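Local structure of aminotransferase TlmJ (Streptoalloteichus hindustanus, 5UID) at residues A42-H47 with E53-V58; E46-G51 with M196-D201. The protein probably works as a pyridoxal 5'-phosphate-dependent aminotransferase of the DegT/DnrJ/EryC1 family, transferring amino groups in natural-product biosynthesis. All blocks are in the same frame, centred on the assembly; numbering follows the deposited sequence.

Interaction 1 (A42-H47 with E53-V58); sequences ADFAEH and EQVVSV
Ala45 and Val55 meet in a small, wholly apolar helix-on-strand contact, in which the last turns of helix 35-48 lie against strand 55-58, an outermost strand of the central sheet within this chain. The closest approach is Ala45 CB to Val55 CG2 at 3.6 Å, methyl against methyl, and the same valine branch also touches the helix backbone, with Val55 CG2 4.1 Å from Ala45 CA. The short alanine side chain is consistent with the close approach of the two backbones, the CA atoms of Ala45 and Val55 being 6.4 Å apart. The other valine methyl, CG1, is trans to the backbone N (chi1 -169°) and turns to the aromatic side: Val55 CG1 lies 4.5 Å from Phe44 CD2, at the edge of the ring and near its plane. No hydrogen bond joins the segments. The sheet is the mixed, mainly parallel one of the large domain of a fold-type I pyridoxal-phosphate enzyme, and its strand 55-58 runs antiparallel to 195-199. Along that border Gln54, Val56 and Val58 make backbone hydrogen bonds to Phe199, Leu197 and Gly195. Beyond Val55, the Phe44 ring packs edge-to-face with both Trp181 and Phe183, whereas Glu41, one turn earlier in the helix, accepts a hydrogen bond from Ser57 N through OE2.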
loop_
_atom_site.group_PDB
_atom_site.type_symbol
_atom_site.label_atom_id
_atom_site.label_comp_id
_atom_site.label_asym_id
_atom_site.label_seq_id
_atom_site.Cartn_x
_atom_site.Cartn_y
_atom_site.Cartn_z
ATOM N N ALA A 42 8.936 3.359 17.332
ATOM C CA ALA A 42 9.363 3.862 18.635
ATOM C C ALA A 42 9.680 5.350 18.576
ATOM O O ALA A 42 9.363 6.098 19.510
ATOM C CB ALA A 42 10.573 3.071 19.133
ATOM N N ASP A 43 10.305 5.800 17.485
ATOM C CA ASP A 43 10.596 7.221 17.329
ATOM C C ASP A 43 9.312 8.037 17.238
ATOM O O ASP A 43 9.166 9.065 17.910
ATOM C CB ASP A 43 11.464 7.446 16.090
ATOM C CG ASP A 43 12.887 6.955 16.275
ATOM O OD1 ASP A 43 13.239 6.570 17.410
ATOM O OD2 ASP A 43 13.649 6.955 15.284
ATOM N N PHE A 44 8.369 7.593 16.403
ATOM C CA PHE A 44 7.127 8.340 16.228
ATOM C C PHE A 44 6.301 8.342 17.509
ATOM O O PHE A 44 5.705 9.365 17.866
ATOM C CB PHE A 44 6.325 7.759 15.061
ATOM C CG PHE A 44 5.276 8.690 14.521
ATOM C CD1 PHE A 44 5.635 9.783 13.750
ATOM C CD2 PHE A 44 3.933 8.471 14.781
ATOM C CE1 PHE A 44 4.674 10.647 13.251
ATOM C CE2 PHE A 44 2.967 9.327 14.283
ATOM C CZ PHE A 44 3.338 10.417 13.518
ATOM N N ALA A 45 6.265 7.211 18.221
ATOM C CA ALA A 45 5.531 7.145 19.482
ATOM C C ALA A 45 6.074 8.146 20.494
ATOM O O ALA A 45 5.303 8.792 21.214
ATOM C CB ALA A 45 5.588 5.726 20.050
ATOM N N GLU A 46 7.400 8.286 20.569
ATOM C CA GLU A 46 7.983 9.298 21.443
ATOM C C GLU A 46 7.603 10.700 20.981
ATOM O O GLU A 46 7.333 11.583 21.804
ATOM C CB GLU A 46 9.501 9.139 21.492
ATOM C CG GLU A 46 10.209 10.192 22.330
ATOM C CD GLU A 46 11.720 10.058 22.281
ATOM O OE1 GLU A 46 12.214 9.053 21.727
ATOM O OE2 GLU A 46 12.413 10.961 22.796
ATOM N N HIS A 47 7.574 10.918 19.663
ATOM C CA HIS A 47 7.140 12.202 19.125
ATOM C C HIS A 47 5.714 12.526 19.555
ATOM O O HIS A 47 5.397 13.680 19.869
ATOM C CB HIS A 47 7.259 12.184 17.600
ATOM C CG HIS A 47 6.645 13.371 16.927
ATOM N ND1 HIS A 47 7.198 14.632 16.990
ATOM C CD2 HIS A 47 5.529 13.488 16.172
ATOM C CE1 HIS A 47 6.447 15.474 16.303
ATOM N NE2 HIS A 47 5.427 14.805 15.797
ATOM N N GLU A 53 3.727 0.517 22.083
ATOM C CA GLU A 53 2.745 -0.540 21.878
ATOM C C GLU A 53 1.464 -0.033 21.227
ATOM O O GLU A 53 0.734 -0.829 20.628
ATOM C CB GLU A 53 2.408 -1.206 23.211
ATOM C CG GLU A 53 1.895 -0.229 24.257
ATOM C CD GLU A 53 1.409 -0.916 25.514
ATOM O OE1 GLU A 53 1.454 -2.163 25.569
ATOM O OE2 GLU A 53 0.982 -0.207 26.449
ATOM N N GLN A 54 1.171 1.261 21.339
ATOM C CA GLN A 54 -0.061 1.822 20.801
ATOM C C GLN A 54 0.025 2.150 19.318
ATOM O O GLN A 54 -1.006 2.453 18.705
ATOM C CB GLN A 54 -0.429 3.093 21.564
ATOM C CG GLN A 54 -0.595 2.911 23.058
ATOM C CD GLN A 54 -0.943 4.209 23.752
ATOM O OE1 GLN A 54 -0.070 4.889 24.291
ATOM N NE2 GLN A 54 -2.223 4.565 23.737
ATOM N N VAL A 55 1.214 2.098 18.732
ATOM C CA VAL A 55 1.463 2.646 17.407
ATOM C C VAL A 55 1.737 1.504 16.438
ATOM O O VAL A 55 2.463 0.557 16.764
ATOM C CB VAL A 55 2.634 3.645 17.459
ATOM C CG1 VAL A 55 2.733 4.399 16.181
ATOM C CG2 VAL A 55 2.435 4.611 18.609
ATOM N N VAL A 56 1.140 1.586 15.249
ATOM C CA VAL A 56 1.239 0.540 14.235
ATOM C C VAL A 56 1.513 1.192 12.886
ATOM O O VAL A 56 0.718 2.015 12.414
ATOM C CB VAL A 56 -0.034 -0.320 14.159
ATOM C CG1 VAL A 56 0.130 -1.408 13.109
ATOM C CG2 VAL A 56 -0.367 -0.927 15.523
ATOM N N SER A 57 2.623 0.814 12.260
ATOM C CA SER A 57 2.955 1.304 10.929
ATOM C C SER A 57 2.076 0.629 9.882
ATOM O O SER A 57 1.799 -0.570 9.967
ATOM C CB SER A 57 4.431 1.042 10.623
ATOM O OG SER A 57 4.771 1.462 9.313
ATOM N N VAL A 58 1.628 1.410 8.895
ATOM C CA VAL A 58 0.799 0.909 7.804
ATOM C C VAL A 58 1.293 1.500 6.489
ATOM O O VAL A 58 2.187 2.349 6.456
ATOM C CB VAL A 58 -0.702 1.220 8.003
ATOM C CG1 VAL A 58 -1.274 0.377 9.137
ATOM C CG2 VAL A 58 -0.913 2.703 8.270
#

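Interaction 2 (E46-G51 with M196-D201); sequences EHLGVG and MLCFRD
Val50 and Leu48 both approach Cys198, a buried residue near the C-terminal end of strand 195-199, and the contact is apolar throughout. From the loop side, the methyl Val50 CG2 lies 4.0 Å from Cys198 SG. Val50 has chi1 -61°, which sets CG2 between the backbone N and the carbonyl carbon, while the cysteine sulfur is extended away from its own backbone N (chi1 -178°); with these torsions the methyl and the sulfur meet end to end. Leu48 reaches the same residue nearer its backbone, Leu48 CD1 lying 4.3 Å from Cys198 CB. One cysteine is thus touched at both its sulfur and its CB by residues two apart in the sequence. The backbones stay well separated, with 8.6 Å between the CA atoms of Val50 and Cys198, and side chains alone bridge the gap.

Within segment 46-51, the backbone bonds end the helix. Helix 35-48 stops in a Schellman motif: Gly49, with positive phi (75°), is its C-prime residue, Val50 N turns back to Ala45 O, and Gly49 N makes a weak bond to Glu46 O at 3.1 Å. The chain leaves the helix here, and the Val50 side chain points toward the sheet, as that of Leu48 does; Val50 also touches Val55 of the edge strand.

On the strand side, hydrogen bonding runs along the sheet. Met196, Cys198 and Arg200 pair through their backbones with Trp181, Gly179 and Asp177, and Trp181 also packs against the side chains of Leu48 and Cys198. Past the strand, Asp201 is the N-cap of helix 202-212, its OD1 accepting a hydrogen bond from Glu203 N.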
loop_
_atom_site.group_PDB
_atom_site.type_symbol
_atom_site.label_atom_id
_atom_site.label_comp_id
_atom_site.label_asym_id
_atom_site.label_seq_id
_atom_site.Cartn_x
_atom_site.Cartn_y
_atom_site.Cartn_z
ATOM N N GLU A 46 7.400 8.286 20.569
ATOM C CA GLU A 46 7.983 9.298 21.443
ATOM C C GLU A 46 7.603 10.700 20.981
ATOM O O GLU A 46 7.333 11.583 21.804
ATOM C CB GLU A 46 9.501 9.139 21.492
ATOM C CG GLU A 46 10.209 10.192 22.330
ATOM C CD GLU A 46 11.720 10.058 22.281
ATOM O OE1 GLU A 46 12.214 9.053 21.727
ATOM O OE2 GLU A 46 12.413 10.961 22.796
ATOM N N HIS A 47 7.574 10.918 19.663
ATOM C CA HIS A 47 7.140 12.202 19.125
ATOM C C HIS A 47 5.714 12.526 19.555
ATOM O O HIS A 47 5.397 13.680 19.869
ATOM C CB HIS A 47 7.259 12.184 17.600
ATOM C CG HIS A 47 6.645 13.371 16.927
ATOM N ND1 HIS A 47 7.198 14.632 16.990
ATOM C CD2 HIS A 47 5.529 13.488 16.172
ATOM C CE1 HIS A 47 6.447 15.474 16.303
ATOM N NE2 HIS A 47 5.427 14.805 15.797
ATOM N N LEU A 48 4.841 11.517 19.585
ATOM C CA LEU A 48 3.461 11.718 20.009
ATOM C C LEU A 48 3.305 11.745 21.521
ATOM O O LEU A 48 2.259 12.181 22.012
ATOM C CB LEU A 48 2.569 10.615 19.439
ATOM C CG LEU A 48 2.461 10.552 17.918
ATOM C CD1 LEU A 48 1.579 9.383 17.505
ATOM C CD2 LEU A 48 1.922 11.869 17.376
ATOM N N GLY A 49 4.311 11.292 22.263
ATOM C CA GLY A 49 4.177 11.182 23.701
ATOM C C GLY A 49 3.339 10.010 24.158
ATOM O O GLY A 49 2.665 10.105 25.187
ATOM N N VAL A 50 3.354 8.905 23.411
ATOM C CA VAL A 50 2.589 7.712 23.742
ATOM C C VAL A 50 3.534 6.517 23.778
ATOM O O VAL A 50 4.722 6.623 23.471
ATOM C CB VAL A 50 1.436 7.457 22.748
ATOM C CG1 VAL A 50 0.454 8.619 22.764
ATOM C CG2 VAL A 50 1.986 7.237 21.344
ATOM N N GLY A 51 2.985 5.369 24.163
ATOM C CA GLY A 51 3.769 4.154 24.201
ATOM C C GLY A 51 3.952 3.551 22.821
ATOM O O GLY A 51 3.114 3.697 21.929
HETATM N N MSE A 196 0.616 5.674 9.519
HETATM C CA MSE A 196 0.807 5.328 10.917
HETATM C C MSE A 196 -0.524 5.349 11.648
HETATM O O MSE A 196 -1.357 6.223 11.418
HETATM C CB MSE A 196 1.796 6.288 11.580
HETATM C CG MSE A 196 2.244 5.851 12.965
HETATM SE SE MSE A 196 3.576 4.420 12.946
HETATM C CE MSE A 196 5.101 5.456 12.318
ATOM N N LEU A 197 -0.723 4.371 12.525
ATOM C CA LEU A 197 -1.909 4.291 13.363
ATOM C C LEU A 197 -1.513 4.439 14.825
ATOM O O LEU A 197 -0.456 3.960 15.242
ATOM C CB LEU A 197 -2.638 2.963 13.158
ATOM C CG LEU A 197 -3.452 2.815 11.876
ATOM C CD1 LEU A 197 -3.860 1.369 11.684
ATOM C CD2 LEU A 197 -4.675 3.715 11.934
ATOM N N CYS A 198 -2.363 5.111 15.599
ATOM C CA CYS A 198 -2.192 5.206 17.041
ATOM C C CYS A 198 -3.521 4.896 17.710
ATOM O O CYS A 198 -4.537 5.529 17.404
ATOM C CB CYS A 198 -1.694 6.592 17.464
ATOM S SG CYS A 198 -1.407 6.757 19.244
ATOM N N PHE A 199 -3.511 3.926 18.617
ATOM C CA PHE A 199 -4.714 3.480 19.303
ATOM C C PHE A 199 -4.616 3.802 20.785
ATOM O O PHE A 199 -3.571 3.590 21.409
ATOM C CB PHE A 199 -4.931 1.975 19.117
ATOM C CG PHE A 199 -5.168 1.572 17.694
ATOM C CD1 PHE A 199 -4.107 1.267 16.861
ATOM C CD2 PHE A 199 -6.457 1.497 17.189
ATOM C CE1 PHE A 199 -4.324 0.896 15.549
ATOM C CE2 PHE A 199 -6.680 1.126 15.877
ATOM C CZ PHE A 199 -5.613 0.826 15.056
ATOM N N ARG A 200 -5.708 4.319 21.344
ATOM C CA ARG A 200 -5.774 4.486 22.791
ATOM C C ARG A 200 -5.798 3.131 23.487
ATOM O O ARG A 200 -5.215 2.966 24.564
ATOM C CB ARG A 200 -7.003 5.312 23.163
ATOM C CG ARG A 200 -6.815 6.204 24.378
ATOM C CD ARG A 200 -7.200 7.634 24.039
ATOM N NE ARG A 200 -8.270 8.146 24.888
ATOM C CZ ARG A 200 -8.208 9.297 25.549
ATOM N NH1 ARG A 200 -7.132 10.063 25.446
ATOM N NH2 ARG A 200 -9.227 9.688 26.304
ATOM N N ASP A 201 -6.454 2.148 22.874
ATOM C CA ASP A 201 -6.534 0.802 23.427
ATOM C C ASP A 201 -5.392 -0.041 22.876
ATOM O O ASP A 201 -5.332 -0.258 21.658
ATOM C CB ASP A 201 -7.870 0.167 23.076
ATOM C CG ASP A 201 -8.022 -1.236 23.637
ATOM O OD1 ASP A 201 -7.233 -1.629 24.521
ATOM O OD2 ASP A 201 -8.942 -1.949 23.186
#

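Following the chain from the N terminus, helix 35-48 supplies the first side of both contacts, and residues Glu46 and His47 belong to both segments. Interaction 1 closes a short loop, with five residues between 42-47 and 53-58, as the chain turns from the helix into the edge strand. Interaction 2 spans 144 residues from 46-51 to 196-201; its span starts inside that of interaction 1 and runs far past its end, so the two overlap without nesting. Together they lay the C-terminal end of helix 35-48 and the following loop across the adjacent, antiparallel strands 55-58 and 195-199. On the helix-facing side, Val55 and the selenomethionine Met196 touch.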